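Mannosylglycerate hydrolase MGH1-like glycoside hydrolase domain-containing protein (Thermus thermophilus HB8, PDB 4WVA) hydrolyses mannosylglycerate, a solute made under osmotic stress, to mannose and glycerate, and acts on glucosylglycerate in the same way. Local coordinates at residues F344-I356 with L385-L398. Numbering follows the deposited sequence.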
ATOM      1  N   PHE A 344       5.454  25.535  22.343  1.00 18.16           N
ATOM      2  CA  PHE A 344       5.517  24.569  23.445  1.00 18.36           C
ATOM      3  C   PHE A 344       5.260  25.219  24.804  1.00 18.81           C
ATOM      4  O   PHE A 344       5.914  26.205  25.176  1.00 18.90           O
ATOM      5  CB  PHE A 344       6.874  23.875  23.423  1.00 18.35           C
ATOM      6  CG  PHE A 344       7.064  22.846  24.502  1.00 17.98           C
ATOM      7  CD1 PHE A 344       6.363  21.649  24.474  1.00 17.83           C
ATOM      8  CD2 PHE A 344       7.989  23.043  25.511  1.00 18.89           C
ATOM      9  CE1 PHE A 344       6.559  20.691  25.451  1.00 17.97           C
ATOM     10  CE2 PHE A 344       8.185  22.099  26.493  1.00 18.56           C
ATOM     11  CZ  PHE A 344       7.473  20.910  26.465  1.00 18.65           C
ATOM     12  N   GLU A 345       4.264  24.691  25.510  1.00 18.12           N
ATOM     13  CA  GLU A 345       3.888  25.133  26.847  1.00 17.98           C
ATOM     14  C   GLU A 345       3.700  23.851  27.646  1.00 17.81           C
ATOM     15  O   GLU A 345       2.686  23.177  27.465  1.00 17.30           O
ATOM     16  CB  GLU A 345       2.585  25.948  26.839  1.00 18.74           C
ATOM     17  CG  GLU A 345       2.625  27.287  26.110  1.00 19.48           C
ATOM     18  CD  GLU A 345       1.300  28.018  26.193  1.00 20.67           C
ATOM     19  OE1 GLU A 345       0.977  28.575  27.270  1.00 21.95           O
ATOM     20  OE2 GLU A 345       0.558  28.034  25.190  1.00 21.45           O
ATOM     21  N   PRO A 346       4.656  23.502  28.529  1.00 17.30           N
ATOM     22  CA  PRO A 346       4.633  22.157  29.108  1.00 17.09           C
ATOM     23  C   PRO A 346       3.473  21.830  30.044  1.00 16.28           C
ATOM     24  O   PRO A 346       3.290  20.655  30.366  1.00 16.79           O
ATOM     25  CB  PRO A 346       5.962  22.066  29.867  1.00 18.44           C
ATOM     26  CG  PRO A 346       6.342  23.481  30.130  1.00 18.77           C
ATOM     27  CD  PRO A 346       5.845  24.260  28.967  1.00 18.84           C
ATOM     28  N   GLY A 347       2.710  22.833  30.477  1.00 15.42           N
ATOM     29  CA  GLY A 347       1.546  22.599  31.309  1.00 14.73           C
ATOM     30  C   GLY A 347       0.189  22.815  30.661  1.00 13.80           C
ATOM     31  O   GLY A 347      -0.833  22.449  31.267  1.00 14.43           O
ATOM     32  N   ARG A 348       0.139  23.392  29.455  1.00 13.62           N
ATOM     33  CA  ARG A 348      -1.137  23.888  28.929  1.00 13.52           C
ATOM     34  C   ARG A 348      -1.803  22.950  27.923  1.00 13.05           C
ATOM     35  O   ARG A 348      -1.751  23.190  26.710  1.00 13.55           O
ATOM     36  CB  ARG A 348      -1.026  25.304  28.344  1.00 14.29           C
ATOM     37  CG  ARG A 348      -2.389  25.970  28.234  1.00 15.00           C
ATOM     38  CD  ARG A 348      -2.362  27.313  27.544  1.00 16.01           C
ATOM     39  NE  ARG A 348      -1.651  28.319  28.328  1.00 16.32           N
ATOM     40  CZ  ARG A 348      -2.195  29.059  29.295  1.00 17.63           C
ATOM     41  NH1 ARG A 348      -3.470  28.932  29.657  1.00 17.80           N
ATOM     42  NH2 ARG A 348      -1.436  29.947  29.921  1.00 18.95           N
ATOM     43  N   TYR A 349      -2.401  21.882  28.453  1.00 12.54           N
ATOM     44  CA  TYR A 349      -3.427  21.105  27.761  1.00 11.92           C
ATOM     45  C   TYR A 349      -2.813  20.375  26.557  1.00 12.17           C
ATOM     46  O   TYR A 349      -2.040  19.446  26.763  1.00 11.90           O
ATOM     47  CB  TYR A 349      -4.619  22.021  27.409  1.00 12.07           C
ATOM     48  CG  TYR A 349      -5.988  21.387  27.263  1.00 11.61           C
ATOM     49  CD1 TYR A 349      -6.370  20.266  27.993  1.00 11.50           C
ATOM     50  CD2 TYR A 349      -6.949  21.974  26.457  1.00 11.37           C
ATOM     51  CE1 TYR A 349      -7.648  19.730  27.883  1.00 11.58           C
ATOM     52  CE2 TYR A 349      -8.214  21.448  26.344  1.00 11.63           C
ATOM     53  CZ  TYR A 349      -8.565  20.317  27.046  1.00 11.43           C
ATOM     54  OH  TYR A 349      -9.847  19.795  26.931  1.00 11.69           O
ATOM     55  N   TRP A 350      -3.153  20.777  25.329  1.00 11.72           N
ATOM     56  CA  TRP A 350      -2.596  20.127  24.122  1.00 11.75           C
ATOM     57  C   TRP A 350      -1.410  20.838  23.477  1.00 12.27           C
ATOM     58  O   TRP A 350      -1.063  20.557  22.335  1.00 11.72           O
ATOM     59  CB  TRP A 350      -3.736  19.912  23.112  1.00 11.58           C
ATOM     60  CG  TRP A 350      -4.717  18.890  23.552  1.00 11.34           C
ATOM     61  CD1 TRP A 350      -5.885  19.104  24.178  1.00 11.45           C
ATOM     62  CD2 TRP A 350      -4.597  17.473  23.393  1.00 11.34           C
ATOM     63  NE1 TRP A 350      -6.526  17.920  24.430  1.00 11.79           N
ATOM     64  CE2 TRP A 350      -5.752  16.896  23.952  1.00 11.19           C
ATOM     65  CE3 TRP A 350      -3.634  16.642  22.818  1.00 11.17           C
ATOM     66  CZ2 TRP A 350      -5.968  15.525  23.966  1.00 11.50           C
ATOM     67  CZ3 TRP A 350      -3.840  15.271  22.854  1.00 11.09           C
ATOM     68  CH2 TRP A 350      -4.998  14.729  23.405  1.00 11.06           C
ATOM     69  N   ARG A 351      -0.743  21.723  24.219  1.00 12.44           N
ATOM     70  CA  ARG A 351       0.363  22.488  23.692  1.00 12.54           C
ATOM     71  C   ARG A 351       1.718  22.027  24.239  1.00 12.37           C
ATOM     72  O   ARG A 351       2.677  22.786  24.236  1.00 12.75           O
ATOM     73  CB  ARG A 351       0.119  23.981  23.987  1.00 13.18           C
ATOM     74  CG  ARG A 351      -1.237  24.438  23.476  1.00 13.36           C
ATOM     75  CD  ARG A 351      -1.472  25.915  23.697  1.00 14.18           C
ATOM     76  NE  ARG A 351      -0.666  26.774  22.841  1.00 14.91           N
ATOM     77  CZ  ARG A 351      -1.010  27.201  21.625  1.00 15.12           C
ATOM     78  NH1 ARG A 351      -2.141  26.810  21.039  1.00 14.84           N
ATOM     79  NH2 ARG A 351      -0.195  28.044  20.984  1.00 16.46           N
ATOM     80  N   GLY A 352       1.810  20.771  24.682  1.00 11.60           N
ATOM     81  CA  GLY A 352       3.066  20.259  25.251  1.00 11.79           C
ATOM     82  C   GLY A 352       2.929  19.059  26.181  1.00 11.87           C
ATOM     83  O   GLY A 352       3.744  18.129  26.119  1.00 12.09           O
ATOM     84  N   PRO A 353       1.927  19.074  27.072  1.00 11.61           N
ATOM     85  CA  PRO A 353       1.765  17.943  27.984  1.00 11.46           C
ATOM     86  C   PRO A 353       1.619  16.558  27.320  1.00 11.42           C
ATOM     87  O   PRO A 353       1.199  16.451  26.168  1.00 10.73           O
ATOM     88  CB  PRO A 353       0.493  18.298  28.740  1.00 11.78           C
ATOM     89  CG  PRO A 353       0.526  19.777  28.795  1.00 11.82           C
ATOM     90  CD  PRO A 353       1.000  20.175  27.419  1.00 11.83           C
ATOM     91  N   VAL A 354       1.997  15.535  28.086  1.00 11.12           N
ATOM     92  CA  VAL A 354       1.884  14.122  27.725  1.00 10.78           C
ATOM     93  C   VAL A 354       0.481  13.631  28.042  1.00 10.67           C
ATOM     94  O   VAL A 354      -0.079  13.891  29.121  1.00 10.54           O
ATOM     95  CB  VAL A 354       2.910  13.256  28.505  1.00 11.00           C
ATOM     96  CG1 VAL A 354       2.704  11.762  28.250  1.00 11.37           C
ATOM     97  CG2 VAL A 354       4.351  13.626  28.143  1.00 11.13           C
ATOM     98  N   TRP A 355      -0.093  12.899  27.101  1.00 10.25           N
ATOM     99  CA  TRP A 355      -1.428  12.337  27.230  1.00 10.03           C
ATOM    100  C   TRP A 355      -1.372  10.830  27.095  1.00  9.75           C
ATOM    101  O   TRP A 355      -0.751  10.282  26.186  1.00  9.84           O
ATOM    102  CB  TRP A 355      -2.355  12.888  26.152  1.00  9.95           C
ATOM    103  CG  TRP A 355      -2.697  14.347  26.310  1.00 10.14           C
ATOM    104  CD1 TRP A 355      -1.894  15.421  26.071  1.00 10.28           C
ATOM    105  CD2 TRP A 355      -3.953  14.868  26.726  1.00 10.28           C
ATOM    106  NE1 TRP A 355      -2.578  16.593  26.326  1.00 10.55           N
ATOM    107  CE2 TRP A 355      -3.848  16.280  26.721  1.00 10.79           C
ATOM    108  CE3 TRP A 355      -5.162  14.280  27.102  1.00 10.61           C
ATOM    109  CZ2 TRP A 355      -4.913  17.103  27.059  1.00 11.25           C
ATOM    110  CZ3 TRP A 355      -6.213  15.091  27.452  1.00 11.26           C
ATOM    111  CH2 TRP A 355      -6.088  16.494  27.422  1.00 11.18           C
ATOM    112  N   ILE A 356      -2.080  10.146  27.971  1.00  9.48           N
ATOM    113  CA  ILE A 356      -1.977   8.698  28.011  1.00  9.15           C
ATOM    114  C   ILE A 356      -2.612   8.031  26.790  1.00  8.65           C
ATOM    115  O   ILE A 356      -2.086   7.022  26.288  1.00  8.44           O
ATOM    116  CB  ILE A 356      -2.590   8.140  29.315  1.00  9.19           C
ATOM    117  CG1 ILE A 356      -1.932   8.771  30.547  1.00  9.59           C
ATOM    118  CG2 ILE A 356      -2.459   6.633  29.394  1.00  9.08           C
ATOM    119  CD1 ILE A 356      -0.440   8.599  30.688  1.00 10.10           C
ATOM    120  N   LEU A 385       4.379   7.831  34.887  1.00 12.13           N
ATOM    121  CA  LEU A 385       3.642   9.063  35.183  1.00 12.60           C
ATOM    122  C   LEU A 385       2.439   8.779  36.092  1.00 12.75           C
ATOM    123  O   LEU A 385       2.186   9.497  37.077  1.00 12.84           O
ATOM    124  CB  LEU A 385       3.186   9.696  33.872  1.00 12.71           C
ATOM    125  CG  LEU A 385       4.288  10.369  33.045  1.00 12.82           C
ATOM    126  CD1 LEU A 385       3.764  10.753  31.660  1.00 12.91           C
ATOM    127  CD2 LEU A 385       4.811  11.598  33.767  1.00 13.19           C
ATOM    128  N   MET A 386       1.694   7.726  35.765  1.00 12.50           N
ATOM    129  CA  MET A 386       0.491   7.375  36.530  1.00 12.83           C
ATOM    130  C   MET A 386       0.842   6.805  37.903  1.00 14.29           C
ATOM    131  O   MET A 386       0.139   7.081  38.878  1.00 14.20           O
ATOM    132  CB  MET A 386      -0.382   6.425  35.718  1.00 12.71           C
ATOM    133  CG  MET A 386      -0.918   7.112  34.469  1.00 12.16           C
ATOM    134  SD  MET A 386      -2.185   6.211  33.581  1.00 11.93           S
ATOM    135  CE  MET A 386      -1.222   5.010  32.674  1.00 12.09           C
ATOM    136  N   GLU A 387       1.936   6.050  37.990  1.00 15.45           N
ATOM    137  CA  GLU A 387       2.393   5.541  39.291  1.00 17.89           C
ATOM    138  C   GLU A 387       2.746   6.671  40.247  1.00 18.25           C
ATOM    139  O   GLU A 387       2.428   6.609  41.427  1.00 19.55           O
ATOM    140  CB  GLU A 387       3.629   4.684  39.126  1.00 19.14           C
ATOM    141  CG  GLU A 387       3.354   3.294  38.644  1.00 21.17           C
ATOM    142  CD  GLU A 387       4.609   2.652  38.099  1.00 22.70           C
ATOM    143  OE1 GLU A 387       5.710   3.267  38.147  1.00 26.27           O
ATOM    144  OE2 GLU A 387       4.502   1.540  37.598  1.00 24.26           O
ATOM    145  N   ARG A 388       3.426   7.694  39.751  1.00 18.18           N
ATOM    146  CA  ARG A 388       3.927   8.764  40.614  1.00 20.72           C
ATOM    147  C   ARG A 388       2.896   9.849  40.888  1.00 19.70           C
ATOM    148  O   ARG A 388       2.868  10.398  41.984  1.00 18.97           O
ATOM    149  CB  ARG A 388       5.179   9.414  40.032  1.00 24.93           C
ATOM    150  CG  ARG A 388       5.858  10.378  41.006  1.00 30.88           C
ATOM    151  CD  ARG A 388       7.131  10.987  40.435  1.00 35.50           C
ATOM    152  NE  ARG A 388       8.177   9.996  40.156  1.00 40.44           N
ATOM    153  CZ  ARG A 388       8.970   9.426  41.072  1.00 44.01           C
ATOM    154  NH1 ARG A 388       8.845   9.709  42.368  1.00 45.63           N
ATOM    155  NH2 ARG A 388       9.892   8.548  40.689  1.00 44.11           N
ATOM    156  N   GLU A 389       2.044  10.147  39.908  1.00 16.99           N
ATOM    157  CA  GLU A 389       1.158  11.299  40.000  1.00 16.91           C
ATOM    158  C   GLU A 389      -0.325  10.937  39.989  1.00 15.62           C
ATOM    159  O   GLU A 389      -1.174  11.828  40.032  1.00 16.19           O
ATOM    160  CB  GLU A 389       1.484  12.293  38.878  1.00 17.79           C
ATOM    161  CG  GLU A 389       2.801  13.017  39.092  1.00 19.36           C
ATOM    162  CD  GLU A 389       2.688  14.134  40.108  1.00 20.45           C
ATOM    163  OE1 GLU A 389       1.807  15.007  39.971  1.00 20.79           O
ATOM    164  OE2 GLU A 389       3.501  14.156  41.062  1.00 26.35           O
ATOM    165  N   GLY A 390      -0.635   9.652  39.944  1.00 14.04           N
ATOM    166  CA  GLY A 390      -2.004   9.207  39.835  1.00 13.97           C
ATOM    167  C   GLY A 390      -2.558   9.439  38.445  1.00 13.39           C
ATOM    168  O   GLY A 390      -1.804   9.670  37.492  1.00 14.26           O
ATOM    169  N   PHE A 391      -3.876   9.344  38.348  1.00 12.73           N
ATOM    170  CA  PHE A 391      -4.585   9.327  37.065  1.00 12.29           C
ATOM    171  C   PHE A 391      -5.077  10.718  36.754  1.00 12.17           C
ATOM    172  O   PHE A 391      -6.117  11.142  37.234  1.00 12.42           O
ATOM    173  CB  PHE A 391      -5.703   8.305  37.128  1.00 12.20           C
ATOM    174  CG  PHE A 391      -5.203   6.915  37.438  1.00 12.52           C
ATOM    175  CD1 PHE A 391      -4.475   6.209  36.501  1.00 12.59           C
ATOM    176  CD2 PHE A 391      -5.400   6.345  38.691  1.00 12.97           C
ATOM    177  CE1 PHE A 391      -3.979   4.948  36.781  1.00 12.46           C
ATOM    178  CE2 PHE A 391      -4.910   5.081  38.982  1.00 13.19           C
ATOM    179  CZ  PHE A 391      -4.205   4.378  38.030  1.00 12.92           C
ATOM    180  N   ARG A 392      -4.288  11.411  35.948  1.00 12.29           N
ATOM    181  CA  ARG A 392      -4.516  12.801  35.604  1.00 12.38           C
ATOM    182  C   ARG A 392      -4.756  12.894  34.110  1.00 11.85           C
ATOM    183  O   ARG A 392      -4.431  11.968  33.340  1.00 11.84           O
ATOM    184  CB  ARG A 392      -3.307  13.657  35.969  1.00 13.32           C
ATOM    185  CG  ARG A 392      -2.995  13.665  37.469  1.00 13.84           C
ATOM    186  CD  ARG A 392      -4.097  14.291  38.306  1.00 14.09           C
ATOM    187  NE  ARG A 392      -4.391  15.680  37.933  1.00 14.93           N
ATOM    188  CZ  ARG A 392      -3.752  16.752  38.388  1.00 15.35           C
ATOM    189  NH1 ARG A 392      -2.744  16.630  39.243  1.00 15.14           N
ATOM    190  NH2 ARG A 392      -4.102  17.962  37.966  1.00 16.18           N
ATOM    191  N   GLU A 393      -5.320  14.021  33.705  1.00 11.85           N
ATOM    192  CA  GLU A 393      -5.653  14.240  32.300  1.00 11.39           C
ATOM    193  C   GLU A 393      -4.380  14.328  31.426  1.00 11.29           C
ATOM    194  O   GLU A 393      -4.351  13.796  30.305  1.00 11.06           O
ATOM    195  CB  GLU A 393      -6.542  15.473  32.158  1.00 11.62           C
ATOM    196  CG  GLU A 393      -7.317  15.563  30.856  1.00 11.66           C
ATOM    197  CD  GLU A 393      -8.247  16.774  30.798  1.00 12.05           C
ATOM    198  OE1 GLU A 393      -8.360  17.486  31.825  1.00 11.90           O
ATOM    199  OE2 GLU A 393      -8.884  17.009  29.733  1.00 12.40           O
ATOM    200  N   TYR A 394      -3.337  15.003  31.911  1.00 11.01           N
ATOM    201  CA  TYR A 394      -2.085  15.125  31.169  1.00 11.15           C
ATOM    202  C   TYR A 394      -0.972  15.425  32.155  1.00 11.44           C
ATOM    203  O   TYR A 394      -1.238  15.631  33.350  1.00 10.82           O
ATOM    204  CB  TYR A 394      -2.159  16.177  30.050  1.00 11.21           C
ATOM    205  CG  TYR A 394      -2.964  17.405  30.398  1.00 11.25           C
ATOM    206  CD1 TYR A 394      -4.347  17.389  30.294  1.00 11.49           C
ATOM    207  CD2 TYR A 394      -2.353  18.573  30.827  1.00 11.67           C
ATOM    208  CE1 TYR A 394      -5.100  18.480  30.638  1.00 11.63           C
ATOM    209  CE2 TYR A 394      -3.107  19.679  31.154  1.00 11.75           C
ATOM    210  CZ  TYR A 394      -4.486  19.622  31.055  1.00 11.70           C
ATOM    211  OH  TYR A 394      -5.291  20.706  31.375  1.00 12.58           O
ATOM    212  N   TYR A 395       0.248  15.401  31.651  1.00 11.74           N
ATOM    213  CA  TYR A 395       1.433  15.477  32.493  1.00 11.97           C
ATOM    214  C   TYR A 395       2.467  16.376  31.866  1.00 12.72           C
ATOM    215  O   TYR A 395       2.651  16.374  30.656  1.00 12.20           O
ATOM    216  CB  TYR A 395       2.037  14.090  32.733  1.00 11.87           C
ATOM    217  CG  TYR A 395       1.063  13.110  33.337  1.00 11.98           C
ATOM    218  CD1 TYR A 395       0.163  12.414  32.533  1.00 11.51           C
ATOM    219  CD2 TYR A 395       1.013  12.891  34.711  1.00 11.66           C
ATOM    220  CE1 TYR A 395      -0.740  11.522  33.072  1.00 11.60           C
ATOM    221  CE2 TYR A 395       0.099  12.006  35.255  1.00 11.85           C
ATOM    222  CZ  TYR A 395      -0.783  11.330  34.433  1.00 11.54           C
ATOM    223  OH  TYR A 395      -1.699  10.443  34.953  1.00 12.12           O
ATOM    224  N   ASP A 396       3.161  17.145  32.703  1.00 13.06           N
ATOM    225  CA  ASP A 396       4.274  17.968  32.248  1.00 14.05           C
ATOM    226  C   ASP A 396       5.376  17.033  31.728  1.00 13.62           C
ATOM    227  O   ASP A 396       5.796  16.116  32.433  1.00 13.03           O
ATOM    228  CB  ASP A 396       4.761  18.845  33.421  1.00 14.85           C
ATOM    229  CG  ASP A 396       5.877  19.799  33.038  1.00 15.97           C
ATOM    230  OD1 ASP A 396       6.889  19.363  32.468  1.00 16.18           O
ATOM    231  OD2 ASP A 396       5.745  21.002  33.343  1.00 17.15           O
ATOM    232  N   PRO A 397       5.834  17.228  30.474  1.00 13.96           N
ATOM    233  CA  PRO A 397       6.815  16.273  29.931  1.00 14.45           C
ATOM    234  C   PRO A 397       8.228  16.457  30.493  1.00 15.53           C
ATOM    235  O   PRO A 397       9.065  15.579  30.337  1.00 15.49           O
ATOM    236  CB  PRO A 397       6.815  16.558  28.428  1.00 14.91           C
ATOM    237  CG  PRO A 397       6.185  17.868  28.265  1.00 14.95           C
ATOM    238  CD  PRO A 397       5.434  18.252  29.493  1.00 14.26           C
ATOM    239  N   LEU A 398       8.468  17.591  31.147  1.00 15.54           N
ATOM    240  CA  LEU A 398       9.802  17.909  31.653  1.00 16.80           C
ATOM    241  C   LEU A 398       9.948  17.407  33.075  1.00 16.85           C
ATOM    242  O   LEU A 398      10.982  16.850  33.429  1.00 17.61           O
ATOM    243  CB  LEU A 398      10.036  19.425  31.597  1.00 17.07           C
ATOM    244  CG  LEU A 398       9.797  20.061  30.222  1.00 18.69           C
ATOM    245  CD1 LEU A 398      10.155  21.537  30.268  1.00 19.76           C
ATOM    246  CD2 LEU A 398      10.576  19.337  29.127  1.00 19.19           C
TER
HETATM  247  O   HOH W   1      -4.277  11.224  29.611  1.00  9.58           O
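Tyr394 and Trp355 meet at the apolar centre of this contact, where the loop before helix 356-368 joins the end of helix 372-389 and strand 394-395 at the active site of the (alpha/alpha)6-barrel of a GH63 hydrolase. Tyr394 CB sits over the five-membered ring of Trp355 as a CH-pi contact, 13° off the ring normal. Beyond it the tyrosine ring slides past the indole's six-membered ring, the planes 27° apart with little overlap. A chi1 of 37°, with CG between its own N and C, turns the Tyr394 ring toward these partners; Tyr349 CA lies over the same side of it as Trp355 does, 3.9 Å from the ring centroid. Trp350 covers the opposite face of the indole. Further along, Val354 splits its branches: CG1 reaches Leu385 CD1, while CG2 packs on Pro397 CB at 3.8 Å. The ring edge of Phe344 leans on Pro397 CG.

Between these groups the backbones form a single antiparallel bridge, a hydrogen-bonded pair: Val354 N gives to Tyr395 O at 2.8 Å and Tyr395 N to Val354 O at 3.0 Å. Tyr395 CE1 touches Ile356 CD1.

Toward the polar edge, Glu393, probably the proton acceptor, lays its extended chain beside Trp355, CG against CZ3 at 3.6 Å. Its OE2 comes to the edge of the Tyr349 ring and bonds Tyr28 OH, whereas Tyr349 OH bonds Asp165, the probable proton donor, and a bound Tris. Trp355 NE1 holds Tyr349 O from above the carbonyl plane. A water accepts from Ile356 N at 2.9 Å and donates to Glu393 O at 2.7 Å.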